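Local atomic coordinates of aminoglycoside 3'-phosphotransferase AphA1-IAB (Acinetobacter baumannii, PDB entry 4FEW), a protein that confers resistance to kanamycin and related aminoglycosides by transferring a phosphate from ATP to the drug's 3'-hydroxyl group. Residues 67-72 / 215-220; 84-89 / 96-101. All blocks are in the same frame, centred on the assembly; numbering follows the deposited sequence.

Contact 1: 67-72 / 215-220; sequences TDEMVR and CIDVGR. With PP2 (1-tert-butyl-3-(4-chloro-phenyl)-1H-pyrazolo[3,4-D]pyrimidin-4-ylamine), chain H; KAN (kanamycin a), chain G.
Glu69 of helix 61-76 and Gly219 of the loop after strand 211-215 meet backbone to backbone, their CA atoms 3.7 Å apart. No direct hydrogen bond joins the two segments. Glu69 reaches along the loop with CG anti to its backbone N (chi1 177°) and the chain extended beyond, so that CB and CG cover Gly219 while the carboxylate arrives beside Asp217. There OE2 of Glu69 stands 4.0 Å from OD1 of Asp217, the two carboxylate planes turned 59° apart. Lys56 forms salt bridges with Glu69 OE1 and Asp217 OD1, and one water, donating to Glu69 OE2 (2.8 Å) and accepting from Asp217 N, bridges the segments. A turn further on, Arg72 lays CD 3.3 Å from Gly219 O and 3.4 Å from Val218 O; its NH1 turns back to Asp68 O, and NE binds Val221 O. Past the contact, Arg220 reaches O8 of kanamycin through two weak bonds, and Ile216 CD1 packs 3.6 Å from C8 of the bound pyrazolopyrimidine. The arrangement of Lys56, Glu69 and Asp217-Val218-Gly219 is consistent with the Lys-Glu pair and DFG segment of the related protein kinases. The shared lysine and the bridging water probably offset the repulsion between the two carboxylates, so that helix and loop are joined here through Lys56 and the water rather than by a direct bond.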
loop_
_atom_site.group_PDB
_atom_site.type_symbol
_atom_site.label_atom_id
_atom_site.label_comp_id
_atom_site.label_asym_id
_atom_site.label_seq_id
_atom_site.Cartn_x
_atom_site.Cartn_y
_atom_site.Cartn_z
ATOM N N THR A 67 4.104 -10.728 -5.901
ATOM C CA THR A 67 4.804 -11.618 -4.991
ATOM C C THR A 67 5.216 -10.869 -3.732
ATOM O O THR A 67 5.074 -11.384 -2.622
ATOM C CB THR A 67 6.035 -12.221 -5.659
ATOM O OG1 THR A 67 5.613 -12.981 -6.800
ATOM C CG2 THR A 67 6.812 -13.133 -4.678
ATOM N N ASP A 68 5.717 -9.651 -3.908
ATOM C CA ASP A 68 6.110 -8.821 -2.774
ATOM C C ASP A 68 4.928 -8.542 -1.867
ATOM O O ASP A 68 5.056 -8.543 -0.648
ATOM C CB ASP A 68 6.675 -7.482 -3.253
ATOM C CG ASP A 68 8.055 -7.611 -3.851
ATOM O OD1 ASP A 68 8.687 -8.680 -3.682
ATOM O OD2 ASP A 68 8.509 -6.628 -4.470
ATOM N N GLU A 69 3.775 -8.278 -2.466
ATOM C CA GLU A 69 2.576 -8.026 -1.683
ATOM C C GLU A 69 2.131 -9.285 -0.948
ATOM O O GLU A 69 1.648 -9.214 0.191
ATOM C CB GLU A 69 1.428 -7.504 -2.554
ATOM C CG GLU A 69 0.137 -7.313 -1.764
ATOM C CD GLU A 69 -1.028 -6.853 -2.621
ATOM O OE1 GLU A 69 -0.869 -6.779 -3.860
ATOM O OE2 GLU A 69 -2.093 -6.550 -2.040
HETATM N N MSE A 70 2.286 -10.441 -1.584
HETATM C CA MSE A 70 1.855 -11.675 -0.935
HETATM C C MSE A 70 2.600 -11.885 0.401
HETATM O O MSE A 70 1.968 -12.136 1.424
HETATM C CB MSE A 70 2.005 -12.885 -1.865
HETATM C CG MSE A 70 1.490 -14.208 -1.261
HETATM SE SE MSE A 70 2.781 -15.102 -0.081
HETATM C CE MSE A 70 4.119 -15.571 -1.387
ATOM N N VAL A 71 3.927 -11.762 0.398
ATOM C CA VAL A 71 4.700 -12.088 1.609
ATOM C C VAL A 71 4.492 -11.080 2.732
ATOM O O VAL A 71 4.589 -11.417 3.911
ATOM C CB VAL A 71 6.219 -12.254 1.336
ATOM C CG1 VAL A 71 6.459 -13.379 0.347
ATOM C CG2 VAL A 71 6.829 -10.932 0.837
ATOM N N ARG A 72 4.173 -9.851 2.351
ATOM C CA ARG A 72 3.908 -8.805 3.314
ATOM C C ARG A 72 2.518 -8.978 3.926
ATOM O O ARG A 72 2.343 -8.787 5.124
ATOM C CB ARG A 72 4.121 -7.434 2.659
ATOM C CG ARG A 72 5.609 -7.103 2.533
ATOM C CD ARG A 72 5.881 -6.023 1.513
ATOM N NE ARG A 72 7.315 -5.739 1.386
ATOM C CZ ARG A 72 8.186 -6.514 0.745
ATOM N NH1 ARG A 72 7.792 -7.650 0.175
ATOM N NH2 ARG A 72 9.461 -6.154 0.676
ATOM N N CYS A 215 -6.574 -2.304 6.421
ATOM C CA CYS A 215 -5.804 -1.630 5.399
ATOM C C CYS A 215 -5.447 -2.640 4.306
ATOM O O CYS A 215 -5.406 -3.852 4.550
ATOM C CB CYS A 215 -4.556 -0.974 5.998
ATOM S SG CYS A 215 -3.281 -2.142 6.529
ATOM N N ILE A 216 -5.216 -2.140 3.098
ATOM C CA ILE A 216 -4.988 -3.006 1.949
ATOM C C ILE A 216 -3.796 -2.513 1.144
ATOM O O ILE A 216 -3.226 -1.486 1.470
ATOM C CB ILE A 216 -6.237 -3.055 1.021
ATOM C CG1 ILE A 216 -6.539 -1.664 0.439
ATOM C CG2 ILE A 216 -7.457 -3.613 1.773
ATOM C CD1 ILE A 216 -7.723 -1.653 -0.543
ATOM N N ASP A 217 -3.449 -3.241 0.085
ATOM C CA ASP A 217 -2.363 -2.857 -0.818
ATOM C C ASP A 217 -1.026 -2.711 -0.090
ATOM O O ASP A 217 -0.409 -1.655 -0.124
ATOM C CB ASP A 217 -2.710 -1.554 -1.563
ATOM C CG ASP A 217 -2.847 -1.762 -3.063
ATOM O OD1 ASP A 217 -2.625 -2.898 -3.538
ATOM O OD2 ASP A 217 -3.165 -0.785 -3.769
ATOM N N VAL A 218 -0.574 -3.787 0.548
ATOM C CA VAL A 218 0.560 -3.711 1.457
ATOM C C VAL A 218 1.916 -4.064 0.829
ATOM O O VAL A 218 2.878 -4.341 1.544
ATOM C CB VAL A 218 0.302 -4.589 2.711
ATOM C CG1 VAL A 218 -0.955 -4.116 3.414
ATOM C CG2 VAL A 218 0.170 -6.084 2.327
ATOM N N GLY A 219 1.997 -4.019 -0.499
ATOM C CA GLY A 219 3.208 -4.398 -1.211
ATOM C C GLY A 219 4.482 -3.617 -0.916
ATOM O O GLY A 219 5.582 -4.100 -1.197
ATOM N N ARG A 220 4.355 -2.421 -0.351
ATOM C CA ARG A 220 5.530 -1.602 -0.044
ATOM C C ARG A 220 5.844 -1.576 1.458
ATOM O O ARG A 220 6.658 -0.776 1.927
ATOM C CB ARG A 220 5.336 -0.181 -0.595
ATOM C CG ARG A 220 5.262 -0.139 -2.130
ATOM C CD ARG A 220 4.924 1.250 -2.739
ATOM N NE ARG A 220 4.885 1.183 -4.209
ATOM C CZ ARG A 220 4.019 1.839 -4.989
ATOM N NH1 ARG A 220 4.075 1.689 -6.306
ATOM N NH2 ARG A 220 3.094 2.642 -4.471
HETATM C C1 PP2 H . -8.887 -5.024 -1.896
HETATM N N2 PP2 H . -8.451 -6.045 -1.141
HETATM C C3 PP2 H . -9.139 -6.429 -0.090
HETATM N N4 PP2 H . -10.260 -5.820 0.253
HETATM C C5 PP2 H . -10.751 -4.791 -0.442
HETATM C C6 PP2 H . -10.057 -4.350 -1.571
HETATM C C8 PP2 H . -10.169 -3.372 -2.574
HETATM N N9 PP2 H . -9.118 -3.510 -3.381
HETATM N N10 PP2 H . -8.403 -4.441 -2.996
HETATM C C11 PP2 H . -11.159 -2.409 -2.763
HETATM C C12 PP2 H . -12.256 -2.266 -1.928
HETATM C C13 PP2 H . -13.221 -1.301 -2.159
HETATM C C14 PP2 H . -13.094 -0.462 -3.254
HETATM C C15 PP2 H . -12.004 -0.592 -4.109
HETATM C C16 PP2 H . -11.043 -1.567 -3.864
HETATM C C22 PP2 H . -7.142 -4.829 -3.685
HETATM C C23 PP2 H . -7.288 -6.238 -4.245
HETATM C C24 PP2 H . -6.909 -3.812 -4.800
HETATM C C25 PP2 H . -5.975 -4.763 -2.686
HETATM N N25 PP2 H . -11.886 -4.259 -0.006
HETATM CL CL PP2 H . -14.295 0.745 -3.542
HETATM C C1 KAN G . -0.841 6.834 -7.350
HETATM C C2 KAN G . -1.432 5.768 -6.433
HETATM C C3 KAN G . -0.424 4.679 -6.058
HETATM C C4 KAN G . 0.054 4.015 -7.326
HETATM C C5 KAN G . 0.709 5.087 -8.192
HETATM C C6 KAN G . 1.203 4.412 -9.468
HETATM C C7 KAN G . 1.533 11.519 -6.612
HETATM C C8 KAN G . 0.093 11.286 -6.945
HETATM C C9 KAN G . -0.277 9.857 -6.442
HETATM C C10 KAN G . 0.591 8.762 -7.116
HETATM C C11 KAN G . 2.041 9.023 -6.709
HETATM C C12 KAN G . 2.405 10.411 -7.204
HETATM C C13 KAN G . -1.981 12.608 -6.972
HETATM C C14 KAN G . -2.301 14.083 -6.728
HETATM C C15 KAN G . -2.388 14.401 -5.243
HETATM C C16 KAN G . -3.529 13.551 -4.697
HETATM C C17 KAN G . -3.194 12.089 -4.941
HETATM C C18 KAN G . -4.212 11.140 -4.273
HETATM N N1 KAN G . 1.862 5.426 -10.300
HETATM N N2 KAN G . 2.863 8.035 -7.428
HETATM N N3 KAN G . 1.871 12.831 -7.213
HETATM N N4 KAN G . -2.606 15.843 -5.038
HETATM O O5 KAN G . -0.292 6.151 -8.505
HETATM O O6 KAN G . -1.895 6.415 -5.235
HETATM O O7 KAN G . -1.034 3.677 -5.236
HETATM O O8 KAN G . 0.967 2.980 -6.977
HETATM O O9 KAN G . 0.250 7.459 -6.650
HETATM O O10 KAN G . -1.678 9.599 -6.664
HETATM O O11 KAN G . -0.658 12.371 -6.370
HETATM O O12 KAN G . -3.031 11.825 -6.372
HETATM O O13 KAN G . -1.265 14.821 -7.364
HETATM O O14 KAN G . -3.727 13.787 -3.318
HETATM O O15 KAN G . -3.747 9.774 -4.397
HETATM O O HOH W 1 -3.916 -6.154 0.014
#

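Contact 2: 84-89 / 96-101; sequences TIKHFI and WLLTTA. With PP2 (1-tert-butyl-3-(4-chloro-phenyl)-1H-pyrazolo[3,4-D]pyrimidin-4-ylamine), chain H.
The beta hairpin of strands 85-91 and 94-100 ends the five-stranded sheet of the kinase-like N-terminal lobe, and Ile89 and Trp96 pair near its turn. Their mutual backbone bonds, Ile89 N to Trp96 O (2.8 Å) and Trp96 N to Ile89 O (2.9 Å), make a hydrogen-bonded antiparallel pair. The strand axes run 4.6 Å apart, at 168°. Further along, a classic beta bulge interrupts the register: Lys86 and His87 both face Leu98, whose O takes the N-H of Lys86 at 2.8 Å and, weakly, that of His87. Leu98 N answers to His87 O. At the open end Thr100 N binds Thr84 O, while Thr84 N is held by the side-chain OG1 of Thr100 at 3.2 Å; that hydroxyl sits between its own backbone N and carbonyl carbon (chi1 68°), turned to the neighbouring strand. On one face Phe88 turns its ring edge to Leu97, Phe88 CD1 lying 4.0 Å from Leu97 CB, and Leu97 CD1 lies against Ile85 CG2, the two side chains crossing at about a right angle. Leu73, Met70 and Thr67 of helix 61-76 cover this face. On the other, the CB atoms of His87 and Leu98 come together, Leu98 CD2 packs on Lys86 CB, and Trp96 lays its ring obliquely by Ile89 CB while stacking with His57; His87 ND1 is bound by Asp23. Beyond Thr100, Ala101 CA comes within 3.4 Å of the ligand's N4, and Ile102 N hydrogen-bonds the same pyrazolopyrimidine, as at a kinase hinge. The bulge lets one carbonyl serve two N-H groups, so the strands stay paired although 85-91 carries an extra residue opposite Leu98.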
loop_
_atom_site.group_PDB
_atom_site.type_symbol
_atom_site.label_atom_id
_atom_site.label_comp_id
_atom_site.label_asym_id
_atom_site.label_seq_id
_atom_site.Cartn_x
_atom_site.Cartn_y
_atom_site.Cartn_z
ATOM N N THR A 84 -7.136 -11.675 4.013
ATOM C CA THR A 84 -6.559 -13.004 4.221
ATOM C C THR A 84 -6.204 -13.664 2.889
ATOM O O THR A 84 -6.998 -13.636 1.944
ATOM C CB THR A 84 -7.532 -13.911 4.993
ATOM O OG1 THR A 84 -7.765 -13.351 6.293
ATOM C CG2 THR A 84 -6.962 -15.313 5.139
ATOM N N ILE A 85 -5.004 -14.229 2.805
ATOM C CA ILE A 85 -4.584 -14.941 1.601
ATOM C C ILE A 85 -5.344 -16.248 1.468
ATOM O O ILE A 85 -5.329 -17.082 2.366
ATOM C CB ILE A 85 -3.083 -15.225 1.622
ATOM C CG1 ILE A 85 -2.314 -13.913 1.800
ATOM C CG2 ILE A 85 -2.659 -15.928 0.338
ATOM C CD1 ILE A 85 -0.890 -14.094 2.305
ATOM N N LYS A 86 -6.043 -16.423 0.359
ATOM C CA LYS A 86 -6.728 -17.684 0.114
ATOM C C LYS A 86 -5.842 -18.617 -0.700
ATOM O O LYS A 86 -5.863 -19.837 -0.507
ATOM C CB LYS A 86 -8.052 -17.464 -0.629
ATOM C CG LYS A 86 -9.291 -17.626 0.227
ATOM C CD LYS A 86 -10.482 -18.066 -0.626
ATOM C CE LYS A 86 -11.486 -18.869 0.197
ATOM N NZ LYS A 86 -11.896 -18.141 1.434
ATOM N N HIS A 87 -5.064 -18.036 -1.609
ATOM C CA HIS A 87 -4.302 -18.816 -2.567
ATOM C C HIS A 87 -3.352 -17.893 -3.315
ATOM O O HIS A 87 -3.701 -16.758 -3.633
ATOM C CB HIS A 87 -5.266 -19.484 -3.549
ATOM C CG HIS A 87 -4.753 -20.758 -4.137
ATOM N ND1 HIS A 87 -5.527 -21.895 -4.235
ATOM C CD2 HIS A 87 -3.550 -21.074 -4.672
ATOM C CE1 HIS A 87 -4.821 -22.860 -4.795
ATOM N NE2 HIS A 87 -3.616 -22.389 -5.066
ATOM N N PHE A 88 -2.140 -18.372 -3.572
ATOM C CA PHE A 88 -1.169 -17.617 -4.374
ATOM C C PHE A 88 -0.428 -18.585 -5.276
ATOM O O PHE A 88 -0.112 -19.704 -4.874
ATOM C CB PHE A 88 -0.178 -16.865 -3.471
ATOM C CG PHE A 88 0.991 -16.253 -4.204
ATOM C CD1 PHE A 88 0.900 -14.971 -4.738
ATOM C CD2 PHE A 88 2.200 -16.939 -4.320
ATOM C CE1 PHE A 88 1.977 -14.393 -5.405
ATOM C CE2 PHE A 88 3.285 -16.366 -4.985
ATOM C CZ PHE A 88 3.171 -15.087 -5.526
ATOM N N ILE A 89 -0.164 -18.160 -6.500
ATOM C CA ILE A 89 0.576 -18.984 -7.437
ATOM C C ILE A 89 1.682 -18.150 -8.059
ATOM O O ILE A 89 1.464 -16.988 -8.401
ATOM C CB ILE A 89 -0.347 -19.571 -8.538
ATOM C CG1 ILE A 89 -1.442 -20.439 -7.912
ATOM C CG2 ILE A 89 0.458 -20.402 -9.524
ATOM C CD1 ILE A 89 -2.492 -20.939 -8.889
ATOM N N TRP A 96 -0.328 -14.966 -9.311
ATOM C CA TRP A 96 -1.740 -14.805 -9.017
ATOM C C TRP A 96 -1.904 -14.748 -7.499
ATOM O O TRP A 96 -1.392 -15.606 -6.786
ATOM C CB TRP A 96 -2.548 -15.968 -9.593
ATOM C CG TRP A 96 -2.326 -16.196 -11.060
ATOM C CD1 TRP A 96 -1.290 -16.868 -11.643
ATOM C CD2 TRP A 96 -3.167 -15.753 -12.124
ATOM N NE1 TRP A 96 -1.443 -16.882 -13.010
ATOM C CE2 TRP A 96 -2.583 -16.194 -13.332
ATOM C CE3 TRP A 96 -4.359 -15.027 -12.178
ATOM C CZ2 TRP A 96 -3.150 -15.932 -14.573
ATOM C CZ3 TRP A 96 -4.922 -14.765 -13.419
ATOM C CH2 TRP A 96 -4.318 -15.217 -14.596
ATOM N N LEU A 97 -2.603 -13.729 -7.012
ATOM C CA LEU A 97 -2.847 -13.573 -5.582
ATOM C C LEU A 97 -4.346 -13.446 -5.314
ATOM O O LEU A 97 -4.971 -12.480 -5.727
ATOM C CB LEU A 97 -2.110 -12.347 -5.055
ATOM C CG LEU A 97 -2.360 -11.976 -3.593
ATOM C CD1 LEU A 97 -2.112 -13.188 -2.670
ATOM C CD2 LEU A 97 -1.469 -10.805 -3.216
ATOM N N LEU A 98 -4.913 -14.432 -4.623
ATOM C CA LEU A 98 -6.340 -14.431 -4.290
ATOM C C LEU A 98 -6.524 -14.124 -2.812
ATOM O O LEU A 98 -6.037 -14.864 -1.956
ATOM C CB LEU A 98 -6.962 -15.797 -4.609
ATOM C CG LEU A 98 -8.465 -16.002 -4.379
ATOM C CD1 LEU A 98 -9.309 -15.169 -5.339
ATOM C CD2 LEU A 98 -8.836 -17.478 -4.491
ATOM N N THR A 99 -7.224 -13.039 -2.508
ATOM C CA THR A 99 -7.429 -12.645 -1.119
ATOM C C THR A 99 -8.906 -12.449 -0.808
ATOM O O THR A 99 -9.700 -12.222 -1.712
ATOM C CB THR A 99 -6.675 -11.351 -0.784
ATOM O OG1 THR A 99 -7.151 -10.284 -1.619
ATOM C CG2 THR A 99 -5.185 -11.543 -1.021
ATOM N N THR A 100 -9.271 -12.546 0.471
ATOM C CA THR A 100 -10.626 -12.192 0.902
ATOM C C THR A 100 -10.743 -10.681 1.010
ATOM O O THR A 100 -9.826 -10.014 1.484
ATOM C CB THR A 100 -11.010 -12.805 2.269
ATOM O OG1 THR A 100 -10.223 -12.203 3.307
ATOM C CG2 THR A 100 -10.826 -14.325 2.268
ATOM N N ALA A 101 -11.871 -10.145 0.561
ATOM C CA ALA A 101 -12.084 -8.707 0.604
ATOM C C ALA A 101 -12.342 -8.268 2.034
ATOM O O ALA A 101 -12.894 -9.015 2.837
ATOM C CB ALA A 101 -13.257 -8.299 -0.311
HETATM C C1 PP2 H . -8.887 -5.024 -1.896
HETATM N N2 PP2 H . -8.451 -6.045 -1.141
HETATM C C3 PP2 H . -9.139 -6.429 -0.090
HETATM N N4 PP2 H . -10.260 -5.820 0.253
HETATM C C5 PP2 H . -10.751 -4.791 -0.442
HETATM C C6 PP2 H . -10.057 -4.350 -1.571
HETATM C C8 PP2 H . -10.169 -3.372 -2.574
HETATM N N9 PP2 H . -9.118 -3.510 -3.381
HETATM N N10 PP2 H . -8.403 -4.441 -2.996
HETATM C C11 PP2 H . -11.159 -2.409 -2.763
HETATM C C12 PP2 H . -12.256 -2.266 -1.928
HETATM C C13 PP2 H . -13.221 -1.301 -2.159
HETATM C C14 PP2 H . -13.094 -0.462 -3.254
HETATM C C15 PP2 H . -12.004 -0.592 -4.109
HETATM C C16 PP2 H . -11.043 -1.567 -3.864
HETATM C C22 PP2 H . -7.142 -4.829 -3.685
HETATM C C23 PP2 H . -7.288 -6.238 -4.245
HETATM C C24 PP2 H . -6.909 -3.812 -4.800
HETATM C C25 PP2 H . -5.975 -4.763 -2.686
HETATM N N25 PP2 H . -11.886 -4.259 -0.006
HETATM CL CL PP2 H . -14.295 0.745 -3.542
#

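Overall arrangement
From the N terminus, the chain passes through helix 61-76, which supplies residues 67-72, and then runs directly into strand 85-91. The turn back along strand 94-100 closes the short hairpin of contact 2. Much later, after most of the remaining fold, residues 215-220 return to the helix and close the wide loop of contact 1, within which contact 2 lies entirely. The two are neighbours in space, centres about 11 Å apart: Met70, a selenomethionine, rests CG 3.6 Å from CD1 of Phe88, and Thr67 touches the same ring. Helix 61-76 therefore lies between the hairpin and the returning loop, and both contacts border the bound pyrazolopyrimidine.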